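Local coordinates for protein beta-1,3-glucosyltransferase (Paecilomyces sp. J18, PDB 5JVV) that is probably a carbohydrate-active enzyme of glycoside hydrolase family 16, folded as a curved beta sandwich of the jelly-roll type, at residues Ile117-Gly122 with Ile195-Phe200; Asn124-Asn129 with Gly249-Ser254; Asp146-Thr151 with Gln168-Ser173; Ala204-Ile209 with Ser217-Pro222. One frame throughout, in Å; residues are numbered along the deposited sequence.

Contact 1: residues Ile117-Gly122 with Ile195-Phe200; sequences IDIIEG and IKLWFF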
loop_
_atom_site.group_PDB
_atom_site.type_symbol
_atom_site.label_atom_id
_atom_site.label_comp_id
_atom_site.label_asym_id
_atom_site.label_seq_id
_atom_site.Cartn_x
_atom_site.Cartn_y
_atom_site.Cartn_z
ATOM N N ILE A 117 7.896 -5.436 2.656
ATOM C CA ILE A 117 7.157 -4.807 3.738
ATOM C C ILE A 117 5.894 -4.186 3.155
ATOM O O ILE A 117 5.980 -3.291 2.320
ATOM C CB ILE A 117 7.980 -3.690 4.409
ATOM C CG1 ILE A 117 9.298 -4.238 4.965
ATOM C CG2 ILE A 117 7.172 -3.006 5.512
ATOM C CD1 ILE A 117 10.332 -3.149 5.177
ATOM N N ASP A 118 4.726 -4.666 3.567
ATOM C CA ASP A 118 3.473 -4.117 3.042
ATOM C C ASP A 118 2.861 -3.220 4.098
ATOM O O ASP A 118 2.392 -3.711 5.130
ATOM C CB ASP A 118 2.490 -5.237 2.672
ATOM C CG ASP A 118 3.071 -6.221 1.675
ATOM O OD1 ASP A 118 3.836 -5.790 0.795
ATOM O OD2 ASP A 118 2.778 -7.426 1.784
ATOM N N ILE A 119 2.896 -1.908 3.853
ATOM C CA ILE A 119 2.471 -0.922 4.844
ATOM C C ILE A 119 0.958 -0.693 4.811
ATOM O O ILE A 119 0.294 -0.719 5.857
ATOM C CB ILE A 119 3.208 0.408 4.643
ATOM C CG1 ILE A 119 4.723 0.186 4.769
ATOM C CG2 ILE A 119 2.747 1.443 5.675
ATOM C CD1 ILE A 119 5.539 1.407 4.348
ATOM N N ILE A 120 0.436 -0.460 3.607
ATOM C CA ILE A 120 -0.998 -0.418 3.355
ATOM C C ILE A 120 -1.282 -1.462 2.294
ATOM O O ILE A 120 -0.666 -1.457 1.221
ATOM C CB ILE A 120 -1.463 0.945 2.817
ATOM C CG1 ILE A 120 -1.061 2.071 3.765
ATOM C CG2 ILE A 120 -2.982 0.934 2.613
ATOM C CD1 ILE A 120 -1.310 3.466 3.181
ATOM N N GLU A 121 -2.185 -2.388 2.587
ATOM C CA GLU A 121 -2.577 -3.372 1.576
ATOM C C GLU A 121 -3.948 -3.945 1.879
ATOM O O GLU A 121 -4.316 -4.132 3.030
ATOM C CB GLU A 121 -1.533 -4.491 1.413
ATOM C CG GLU A 121 -1.735 -5.309 0.124
ATOM C CD GLU A 121 -0.461 -5.913 -0.421
ATOM O OE1 GLU A 121 0.621 -5.336 -0.185
ATOM O OE2 GLU A 121 -0.542 -6.955 -1.116
ATOM N N GLY A 122 -4.716 -4.214 0.831
ATOM C CA GLY A 122 -6.027 -4.807 1.003
ATOM C C GLY A 122 -6.605 -5.148 -0.344
ATOM O O GLY A 122 -6.023 -4.798 -1.372
ATOM N N ILE A 195 10.442 -3.465 12.702
ATOM C CA ILE A 195 9.738 -2.502 11.874
ATOM C C ILE A 195 8.429 -2.202 12.583
ATOM O O ILE A 195 7.644 -3.109 12.871
ATOM C CB ILE A 195 9.487 -3.052 10.455
ATOM C CG1 ILE A 195 10.802 -3.040 9.676
ATOM C CG2 ILE A 195 8.448 -2.207 9.727
ATOM C CD1 ILE A 195 10.841 -4.027 8.549
ATOM N N LYS A 196 8.208 -0.931 12.902
ATOM C CA LYS A 196 6.966 -0.515 13.547
ATOM C C LYS A 196 6.172 0.358 12.599
ATOM O O LYS A 196 6.739 1.229 11.934
ATOM C CB LYS A 196 7.258 0.246 14.836
ATOM C CG LYS A 196 7.794 -0.637 15.949
ATOM C CD LYS A 196 8.202 0.202 17.157
ATOM C CE LYS A 196 8.739 -0.664 18.283
ATOM N NZ LYS A 196 9.115 0.166 19.483
ATOM N N LEU A 197 4.865 0.118 12.533
ATOM C CA LEU A 197 3.981 0.896 11.661
ATOM C C LEU A 197 2.885 1.573 12.476
ATOM O O LEU A 197 2.287 0.940 13.352
ATOM C CB LEU A 197 3.351 0.002 10.590
ATOM C CG LEU A 197 4.319 -0.792 9.712
ATOM C CD1 LEU A 197 3.549 -1.742 8.793
ATOM C CD2 LEU A 197 5.163 0.158 8.884
ATOM N N TRP A 198 2.633 2.853 12.191
ATOM C CA TRP A 198 1.563 3.599 12.846
ATOM C C TRP A 198 0.620 4.179 11.802
ATOM O O TRP A 198 1.042 4.526 10.697
ATOM C CB TRP A 198 2.110 4.785 13.647
ATOM C CG TRP A 198 2.960 4.494 14.858
ATOM C CD1 TRP A 198 2.558 4.498 16.174
ATOM C CD2 TRP A 198 4.371 4.241 14.873
ATOM N NE1 TRP A 198 3.631 4.231 16.996
ATOM C CE2 TRP A 198 4.754 4.067 16.223
ATOM C CE3 TRP A 198 5.347 4.123 13.874
ATOM C CZ2 TRP A 198 6.070 3.801 16.599
ATOM C CZ3 TRP A 198 6.655 3.857 14.251
ATOM C CH2 TRP A 198 7.004 3.696 15.606
ATOM N N PHE A 199 -0.656 4.294 12.162
ATOM C CA PHE A 199 -1.606 5.076 11.381
ATOM C C PHE A 199 -2.170 6.163 12.283
ATOM O O PHE A 199 -2.671 5.863 13.371
ATOM C CB PHE A 199 -2.733 4.207 10.822
ATOM C CG PHE A 199 -3.944 4.995 10.399
ATOM C CD1 PHE A 199 -3.842 6.007 9.445
ATOM C CD2 PHE A 199 -5.185 4.735 10.965
ATOM C CE1 PHE A 199 -4.964 6.738 9.058
ATOM C CE2 PHE A 199 -6.311 5.469 10.585
ATOM C CZ PHE A 199 -6.199 6.462 9.638
ATOM N N PHE A 200 -2.060 7.416 11.841
ATOM C CA PHE A 200 -2.605 8.559 12.569
ATOM C C PHE A 200 -3.695 9.186 11.730
ATOM O O PHE A 200 -3.409 9.758 10.676
ATOM C CB PHE A 200 -1.524 9.600 12.824
ATOM C CG PHE A 200 -0.296 9.047 13.493
ATOM C CD1 PHE A 200 -0.345 8.614 14.806
ATOM C CD2 PHE A 200 0.913 8.979 12.806
ATOM C CE1 PHE A 200 0.785 8.106 15.420
ATOM C CE2 PHE A 200 2.048 8.487 13.411
ATOM C CZ PHE A 200 1.988 8.048 14.720
#

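Contact 2: residues Asn124-Asn129 with Gly249-Ser254; sequences NTQSQN and GDWAGS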
loop_
_atom_site.group_PDB
_atom_site.type_symbol
_atom_site.label_atom_id
_atom_site.label_comp_id
_atom_site.label_asym_id
_atom_site.label_seq_id
_atom_site.Cartn_x
_atom_site.Cartn_y
_atom_site.Cartn_z
ATOM N N ASN A 124 -10.518 -5.753 -2.627
ATOM C CA ASN A 124 -11.965 -5.710 -2.739
ATOM C C ASN A 124 -12.575 -4.760 -1.718
ATOM O O ASN A 124 -12.079 -3.650 -1.560
ATOM C CB ASN A 124 -12.502 -7.137 -2.668
ATOM C CG ASN A 124 -11.904 -8.005 -3.752
ATOM O OD1 ASN A 124 -11.800 -7.569 -4.915
ATOM N ND2 ASN A 124 -11.469 -9.209 -3.393
ATOM N N THR A 125 -13.622 -5.176 -1.015
ATOM C CA THR A 125 -14.340 -4.260 -0.128
ATOM C C THR A 125 -13.829 -4.257 1.314
ATOM O O THR A 125 -14.557 -3.868 2.236
ATOM C CB THR A 125 -15.839 -4.565 -0.134
ATOM O OG1 THR A 125 -16.030 -5.931 0.252
ATOM C CG2 THR A 125 -16.425 -4.347 -1.529
ATOM N N GLN A 126 -12.579 -4.673 1.497
ATOM C CA GLN A 126 -11.921 -4.647 2.801
ATOM C C GLN A 126 -12.066 -3.274 3.459
ATOM O O GLN A 126 -12.051 -2.254 2.777
ATOM C CB GLN A 126 -10.447 -4.959 2.585
ATOM C CG GLN A 126 -9.641 -5.187 3.829
ATOM C CD GLN A 126 -8.292 -5.762 3.497
ATOM O OE1 GLN A 126 -8.164 -6.619 2.608
ATOM N NE2 GLN A 126 -7.271 -5.302 4.199
ATOM N N SER A 127 -12.198 -3.250 4.785
ATOM C CA SER A 127 -12.425 -1.996 5.499
ATOM C C SER A 127 -11.339 -1.651 6.515
ATOM O O SER A 127 -11.268 -0.503 6.977
ATOM C CB SER A 127 -13.788 -2.019 6.193
ATOM O OG SER A 127 -13.877 -3.118 7.073
ATOM N N GLN A 128 -10.519 -2.630 6.878
ATOM C CA GLN A 128 -9.432 -2.393 7.830
ATOM C C GLN A 128 -8.112 -2.777 7.174
ATOM O O GLN A 128 -8.055 -3.757 6.437
ATOM C CB GLN A 128 -9.663 -3.190 9.125
ATOM C CG GLN A 128 -10.902 -2.743 9.910
ATOM C CD GLN A 128 -11.226 -3.630 11.107
ATOM O OE1 GLN A 128 -12.363 -4.077 11.269
ATOM N NE2 GLN A 128 -10.236 -3.869 11.960
ATOM N N ASN A 129 -7.054 -2.016 7.433
ATOM C CA ASN A 129 -5.767 -2.279 6.785
ATOM C C ASN A 129 -5.177 -3.625 7.171
ATOM O O ASN A 129 -5.396 -4.110 8.279
ATOM C CB ASN A 129 -4.766 -1.177 7.143
ATOM C CG ASN A 129 -3.479 -1.253 6.326
ATOM O OD1 ASN A 129 -3.487 -1.691 5.168
ATOM N ND2 ASN A 129 -2.373 -0.826 6.921
ATOM N N GLY A 249 -6.244 -10.661 -9.990
ATOM C CA GLY A 249 -4.938 -11.283 -9.821
ATOM C C GLY A 249 -4.838 -12.218 -8.624
ATOM O O GLY A 249 -5.862 -12.703 -8.126
ATOM N N ASP A 250 -3.611 -12.444 -8.149
ATOM C CA ASP A 250 -3.312 -13.501 -7.172
ATOM C C ASP A 250 -4.177 -13.470 -5.917
ATOM O O ASP A 250 -4.714 -14.501 -5.497
ATOM C CB ASP A 250 -1.848 -13.438 -6.717
ATOM C CG ASP A 250 -0.855 -13.709 -7.834
ATOM O OD1 ASP A 250 -1.247 -14.247 -8.889
ATOM O OD2 ASP A 250 0.338 -13.381 -7.630
ATOM N N TRP A 251 -4.265 -12.301 -5.293
ATOM C CA TRP A 251 -4.991 -12.170 -4.038
ATOM C C TRP A 251 -6.432 -11.742 -4.285
ATOM O O TRP A 251 -7.345 -12.528 -4.036
ATOM C CB TRP A 251 -4.269 -11.212 -3.076
ATOM C CG TRP A 251 -4.924 -11.110 -1.719
ATOM C CD1 TRP A 251 -5.933 -11.893 -1.228
ATOM C CD2 TRP A 251 -4.605 -10.172 -0.678
ATOM N NE1 TRP A 251 -6.269 -11.489 0.041
ATOM C CE2 TRP A 251 -5.472 -10.435 0.402
ATOM C CE3 TRP A 251 -3.695 -9.115 -0.570
ATOM C CZ2 TRP A 251 -5.446 -9.688 1.588
ATOM C CZ3 TRP A 251 -3.664 -8.377 0.604
ATOM C CH2 TRP A 251 -4.535 -8.668 1.668
ATOM N N ALA A 252 -6.640 -10.517 -4.779
ATOM C CA ALA A 252 -7.993 -9.989 -4.943
ATOM C C ALA A 252 -8.888 -10.925 -5.757
ATOM O O ALA A 252 -10.062 -11.110 -5.420
ATOM C CB ALA A 252 -7.971 -8.590 -5.587
ATOM N N GLY A 253 -8.327 -11.493 -6.826
ATOM C CA GLY A 253 -9.058 -12.385 -7.715
ATOM C C GLY A 253 -9.428 -13.728 -7.106
ATOM O O GLY A 253 -10.460 -14.300 -7.440
ATOM N N SER A 254 -8.599 -14.229 -6.199
ATOM C CA SER A 254 -8.847 -15.548 -5.623
ATOM C C SER A 254 -9.858 -15.514 -4.476
ATOM O O SER A 254 -10.586 -16.487 -4.267
ATOM C CB SER A 254 -7.536 -16.198 -5.176
ATOM O OG SER A 254 -6.932 -15.446 -4.147
#

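Contact 3: residues Asp146-Thr151 with Gln168-Ser173; sequences DQTGTT and QGTPGS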
loop_
_atom_site.group_PDB
_atom_site.type_symbol
_atom_site.label_atom_id
_atom_site.label_comp_id
_atom_site.label_asym_id
_atom_site.label_seq_id
_atom_site.Cartn_x
_atom_site.Cartn_y
_atom_site.Cartn_z
ATOM N N ASP A 146 2.304 -4.956 22.522
ATOM C CA ASP A 146 2.713 -3.556 22.365
ATOM C C ASP A 146 2.318 -3.122 20.960
ATOM O O ASP A 146 3.146 -2.679 20.158
ATOM C CB ASP A 146 4.218 -3.345 22.614
ATOM C CG ASP A 146 4.626 -1.873 22.539
ATOM O OD1 ASP A 146 3.764 -0.995 22.779
ATOM O OD2 ASP A 146 5.805 -1.586 22.226
ATOM N N GLN A 147 1.026 -3.244 20.673
ATOM C CA GLN A 147 0.520 -3.051 19.325
ATOM C C GLN A 147 -0.998 -2.915 19.380
ATOM O O GLN A 147 -1.657 -3.670 20.096
ATOM C CB GLN A 147 0.969 -4.239 18.465
ATOM C CG GLN A 147 -0.004 -4.743 17.426
ATOM C CD GLN A 147 0.529 -5.975 16.710
ATOM O OE1 GLN A 147 1.645 -5.965 16.178
ATOM N NE2 GLN A 147 -0.262 -7.050 16.698
ATOM N N THR A 148 -1.554 -1.938 18.672
ATOM C CA THR A 148 -3.011 -1.742 18.693
ATOM C C THR A 148 -3.724 -2.645 17.699
ATOM O O THR A 148 -4.890 -2.994 17.898
ATOM C CB THR A 148 -3.433 -0.276 18.460
ATOM O OG1 THR A 148 -2.987 0.170 17.170
ATOM C CG2 THR A 148 -2.861 0.612 19.545
ATOM N N GLY A 149 -3.035 -3.008 16.620
ATOM C CA GLY A 149 -3.588 -3.939 15.650
ATOM C C GLY A 149 -3.654 -5.353 16.200
ATOM O O GLY A 149 -3.195 -5.628 17.307
ATOM N N THR A 150 -4.236 -6.255 15.420
ATOM C CA THR A 150 -4.380 -7.640 15.854
ATOM C C THR A 150 -3.592 -8.554 14.932
ATOM O O THR A 150 -3.829 -8.576 13.724
ATOM C CB THR A 150 -5.861 -8.070 15.851
ATOM O OG1 THR A 150 -6.616 -7.205 16.710
ATOM C CG2 THR A 150 -6.005 -9.504 16.350
ATOM N N THR A 151 -2.653 -9.310 15.494
ATOM C CA THR A 151 -1.876 -10.250 14.686
ATOM C C THR A 151 -2.748 -11.436 14.286
ATOM O O THR A 151 -3.355 -12.082 15.150
ATOM C CB THR A 151 -0.654 -10.779 15.451
ATOM O OG1 THR A 151 0.213 -9.684 15.788
ATOM C CG2 THR A 151 0.095 -11.791 14.594
ATOM N N GLN A 168 -3.768 -7.043 11.456
ATOM C CA GLN A 168 -4.937 -6.287 11.011
ATOM C C GLN A 168 -5.012 -4.944 11.728
ATOM O O GLN A 168 -4.934 -4.877 12.958
ATOM C CB GLN A 168 -6.218 -7.088 11.272
ATOM C CG GLN A 168 -7.496 -6.292 10.996
ATOM C CD GLN A 168 -8.765 -7.082 11.263
ATOM O OE1 GLN A 168 -9.084 -7.401 12.409
ATOM N NE2 GLN A 168 -9.502 -7.393 10.199
ATOM N N GLY A 169 -5.172 -3.870 10.957
ATOM C CA GLY A 169 -5.280 -2.532 11.510
ATOM C C GLY A 169 -6.635 -2.263 12.142
ATOM O O GLY A 169 -7.547 -3.078 12.047
ATOM N N THR A 170 -6.763 -1.103 12.778
ATOM C CA THR A 170 -7.980 -0.741 13.494
ATOM C C THR A 170 -9.009 -0.091 12.552
ATOM O O THR A 170 -8.689 0.214 11.398
ATOM C CB THR A 170 -7.629 0.172 14.675
ATOM O OG1 THR A 170 -6.718 1.185 14.233
ATOM C CG2 THR A 170 -6.970 -0.633 15.791
ATOM N N PRO A 171 -10.260 0.087 13.019
ATOM C CA PRO A 171 -11.259 0.749 12.166
ATOM C C PRO A 171 -10.825 2.111 11.629
ATOM O O PRO A 171 -10.214 2.912 12.346
ATOM C CB PRO A 171 -12.449 0.922 13.108
ATOM C CG PRO A 171 -12.357 -0.249 14.017
ATOM C CD PRO A 171 -10.888 -0.531 14.205
ATOM N N GLY A 172 -11.153 2.368 10.367
ATOM C CA GLY A 172 -10.838 3.636 9.742
ATOM C C GLY A 172 -9.472 3.671 9.084
ATOM O O GLY A 172 -9.072 4.699 8.535
ATOM N N SER A 173 -8.765 2.540 9.112
ATOM C CA SER A 173 -7.377 2.521 8.662
ATOM C C SER A 173 -7.202 2.173 7.185
ATOM O O SER A 173 -6.070 2.156 6.687
ATOM C CB SER A 173 -6.541 1.581 9.530
ATOM O OG SER A 173 -7.009 0.242 9.459
HETATM O O HOH W 1 -4.816 2.058 15.875
#

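Contact 4: residues Ala204-Ile209 with Ser217-Pro222; sequences AIPKSI and SEFGTP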
loop_
_atom_site.group_PDB
_atom_site.type_symbol
_atom_site.label_atom_id
_atom_site.label_comp_id
_atom_site.label_asym_id
_atom_site.label_seq_id
_atom_site.Cartn_x
_atom_site.Cartn_y
_atom_site.Cartn_z
ATOM N N ALA A 204 -5.425 14.044 14.044
ATOM C CA ALA A 204 -4.866 13.350 15.207
ATOM C C ALA A 204 -3.429 12.919 14.922
ATOM O O ALA A 204 -2.973 11.858 15.354
ATOM C CB ALA A 204 -5.715 12.154 15.570
ATOM N N ILE A 205 -2.724 13.762 14.180
ATOM C CA ILE A 205 -1.347 13.503 13.795
ATOM C C ILE A 205 -0.417 14.157 14.817
ATOM O O ILE A 205 -0.609 15.323 15.166
ATOM C CB ILE A 205 -1.100 14.083 12.387
ATOM C CG1 ILE A 205 -2.060 13.441 11.376
ATOM C CG2 ILE A 205 0.355 13.925 11.968
ATOM C CD1 ILE A 205 -2.129 14.170 10.051
ATOM N N PRO A 206 0.581 13.406 15.318
ATOM C CA PRO A 206 1.555 13.934 16.282
ATOM C C PRO A 206 2.183 15.253 15.818
ATOM O O PRO A 206 2.529 15.376 14.641
ATOM C CB PRO A 206 2.618 12.834 16.332
ATOM C CG PRO A 206 1.874 11.582 16.001
ATOM C CD PRO A 206 0.797 11.973 15.034
ATOM N N LYS A 207 2.321 16.218 16.723
ATOM C CA LYS A 207 2.846 17.522 16.336
ATOM C C LYS A 207 4.289 17.474 15.823
ATOM O O LYS A 207 4.662 18.288 14.971
ATOM C CB LYS A 207 2.701 18.533 17.476
ATOM C CG LYS A 207 1.272 19.003 17.694
ATOM C CD LYS A 207 0.813 19.903 16.553
ATOM C CE LYS A 207 -0.691 20.146 16.566
ATOM N NZ LYS A 207 -1.124 20.980 15.396
ATOM N N SER A 208 5.090 16.528 16.318
ATOM C CA SER A 208 6.491 16.426 15.891
ATOM C C SER A 208 6.600 15.950 14.440
ATOM O O SER A 208 7.584 16.222 13.753
ATOM C CB SER A 208 7.299 15.512 16.814
ATOM O OG SER A 208 6.847 14.170 16.721
ATOM N N ILE A 209 5.588 15.227 13.976
ATOM C CA ILE A 209 5.521 14.866 12.566
ATOM C C ILE A 209 5.156 16.097 11.737
ATOM O O ILE A 209 5.748 16.366 10.683
ATOM C CB ILE A 209 4.504 13.731 12.331
ATOM C CG1 ILE A 209 5.086 12.408 12.833
ATOM C CG2 ILE A 209 4.143 13.620 10.859
ATOM C CD1 ILE A 209 4.136 11.227 12.704
ATOM N N SER A 217 8.732 8.850 20.433
ATOM C CA SER A 217 8.091 8.696 21.735
ATOM C C SER A 217 6.657 9.218 21.740
ATOM O O SER A 217 5.788 8.659 22.411
ATOM C CB SER A 217 8.907 9.381 22.827
ATOM O OG SER A 217 10.229 8.886 22.844
ATOM N N GLU A 218 6.383 10.274 20.980
ATOM C CA GLU A 218 5.014 10.762 20.978
ATOM C C GLU A 218 4.095 10.041 20.007
ATOM O O GLU A 218 2.909 10.361 19.941
ATOM C CB GLU A 218 4.931 12.279 20.802
ATOM C CG GLU A 218 5.326 12.800 19.468
ATOM C CD GLU A 218 4.652 14.127 19.179
ATOM O OE1 GLU A 218 4.711 14.565 18.023
ATOM O OE2 GLU A 218 4.057 14.727 20.104
ATOM N N PHE A 219 4.621 9.049 19.287
ATOM C CA PHE A 219 3.803 8.302 18.332
ATOM C C PHE A 219 2.846 7.369 19.070
ATOM O O PHE A 219 1.835 6.930 18.518
ATOM C CB PHE A 219 4.669 7.472 17.382
ATOM C CG PHE A 219 5.442 8.278 16.361
ATOM C CD1 PHE A 219 5.554 9.665 16.455
ATOM C CD2 PHE A 219 6.056 7.623 15.293
ATOM C CE1 PHE A 219 6.275 10.377 15.505
ATOM C CE2 PHE A 219 6.771 8.322 14.343
ATOM C CZ PHE A 219 6.883 9.700 14.449
ATOM N N GLY A 220 3.178 7.044 20.314
ATOM C CA GLY A 220 2.373 6.109 21.079
ATOM C C GLY A 220 2.568 4.685 20.595
ATOM O O GLY A 220 3.568 4.365 19.943
ATOM N N THR A 221 1.610 3.826 20.924
ATOM C CA THR A 221 1.696 2.403 20.601
ATOM C C THR A 221 1.575 2.192 19.095
ATOM O O THR A 221 0.694 2.774 18.465
ATOM C CB THR A 221 0.577 1.632 21.316
ATOM O OG1 THR A 221 0.652 1.889 22.726
ATOM C CG2 THR A 221 0.705 0.131 21.065
ATOM N N PRO A 222 2.471 1.373 18.507
ATOM C CA PRO A 222 2.384 1.102 17.064
ATOM C C PRO A 222 1.085 0.403 16.713
ATOM O O PRO A 222 0.530 -0.298 17.567
ATOM C CB PRO A 222 3.530 0.114 16.820
ATOM C CG PRO A 222 4.483 0.342 17.931
ATOM C CD PRO A 222 3.644 0.726 19.123
#

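Contact 1: residues Ile117-Gly122 with Ile195-Phe200
I117 lies opposite I195 and I119 opposite L197 in the register of two backbones that run in the same direction but in different sheets, with the CA atoms of I119 and L197 7.2 Å apart; this is too wide for strand pairing, so side chains alone span the gap. I117 and I195 reach toward each other tip to tip, and their CD1 atoms meet at 3.5 Å. In I117 the branch CG1 stands anti to the carbonyl carbon (chi1 -59°), which sends CD1 out toward I195. The second pair is turned differently: the side chains of I119 and L197 cross at about a right angle, CG1 of I119 lying 4.1 Å from CD2 of L197, while CD1 of L197 comes near the backbone of D118 and I119. Branched aliphatic residues suit this buried layer, for they fill it without bringing in polar groups. M188 and M131 also pack on L197. Beyond D118 the first strand turns a corner, and I119 and I120 both stand opposite F104 in a classic beta bulge. Face-to-face packing of this kind is characteristic of a beta sandwich, and the sequence from E116 to E121, interrupted by the bulge, matches the E-I-D-I-x-E signature of family 16.

Contact 2: residues Asn124-Asn129 with Gly249-Ser254
N124 makes the direct hydrogen bond of this contact: its ND2 donates to the backbone O of A252 at 3.1 Å. The bond is almost straight (177° at the hydrogen), reaches a lone pair of the carbonyl and lies in the amide plane of N124. At the other end of the same amide, OD1 accepts from the backbone N of G99, so a donor and an acceptor each have their partner and the amide is fixed against a flip. An asparagine suits the place because one short side chain offers both the donor for A252 O and the acceptor for G99 N.

A second set of polar bonds shapes the loop itself. NE2 of Q126 bonds to the O of Q128 at 2.8 Å, in the carbonyl plane, while its OE1 takes the backbone N of V123; the glutamine thus braces the connection between strands 116-121 and 130-134 of the sandwich. The partner is the short helix 249-255, weakly bonded and widened by a pi-type turn. The disulfide of C248 with C273 anchors its start to helix 269-279. G253 fits inside the turn because it brings no CB against the O of G249.

Packing is lighter. CB of A252 sits 4.0 Å from OD1 of N124, and this small side chain also meets V123 and W101. The indole of W251, with CG anti to the backbone N (chi1 -176°), swings out from the helix until CZ2 comes within 4.2 Å of OE1 of Q126, obliquely to the ring. W251 also meets W101 edge to face.

Contact 3: residues Asp146-Thr151 with Gln168-Ser173
T150 and Q168 form an antiparallel hydrogen-bonded pair where strand 150-153 lies along strand 165-168. Two bonds define it: T150 N donates to Q168 O at 2.9 Å, in the carbonyl plane, and Q168 N donates to T150 O at 2.7 Å, with the donor tilted 33° from the carbonyl plane of T150. The side chains of both residues stand on the same face of the sheet, where Q168 sets its CB 3.7 Å from T150 O before its extended chain runs on to pack against Q128. Just before the bridge the chain is tight, with G149 CA only 3.2 Å from Q168 O; a residue without CB suits this approach. Farther out, T148 and T170 meet more loosely. CG2 of T170 lies 3.8 Å from the O of T148, and a water joins their hydroxyls, 2.9 Å from T148 OG1 and 2.7 Å from T170 OG1. T170 then opens a type II turn ending at S173, with G172 at the position whose positive phi (89°) a glycine readily adopts. OG of S173 donates to the O of T170 and accepts from the backbone N of N129. Around the bridge, Q147 holds N225 through its OE1, and the backbones of T148 and G149 bond to P222 and M223, leading to strand 224-226; on the other flank G169 bonds to N129, just before strand 130-134.

Contact 4: residues Ala204-Ile209 with Ser217-Pro222
E218 OE1 accepts two hydrogen bonds from S208, one from the backbone N at 2.6 Å and one from OG at 2.5 Å. The backbone N-H meets the oxygen nearly along its C-O axis, whereas the hydroxyl comes to the anti side, 31° out of the carboxylate plane, so the two donors grip one oxygen from different directions. S208 OG in turn accepts from the backbone N of D215. In E218, CG lies between the backbone N and the carbonyl carbon (chi1 69°) and the chain beyond is extended, which carries the carboxylate across to the helix. A negative charge there would probably be eased by the positive end of helix 207-210. P206 holds the N-cap position, and its rigid ring, having no N-H to offer, fits a residue just before a helix; its CB lies 3.2 Å from E218 OE1.

Next to these bonds packs the phenyl ring of F219. I209 crosses it at about a right angle, with CG1 3.6 Å from CE1 of F219, and P206 also crosses it squarely, its CG 4.2 Å from CD1. At the ring edge, near its plane, lies S208 OG. The flat aromatic ring can thus pack on both apolar residues while meeting F200 and W198 of strand 195-201 edge to face. Such an acidic side chain accepting from a first-turn N-H is typical of a helix N terminus, here one that links strands 195-201 and 224-226 of the sandwich.

In the fold
From the N terminus, the chain opens contact 1 at 117-122 and, a residue later, contact 2 at 124-129, whose N129 bonds back to I119 and E121. Contact 3 then opens and closes between 146 and 173, a local loop lying within the spans of both; it touches contact 2 through the N129 end of that loop. Strand 195-201 closes contact 1, joining the two sheets. Contact 4 follows in series, closing the short excursion of 204-222; the P222 end of its loop touches contact 3, and G220 O bonds to W198 NE1 of contact 1. Helix 249-255 finally closes contact 2, so contacts 1 and 2 cross, and contact 4 falls within contact 2's span though their centres lie about 29 Å apart.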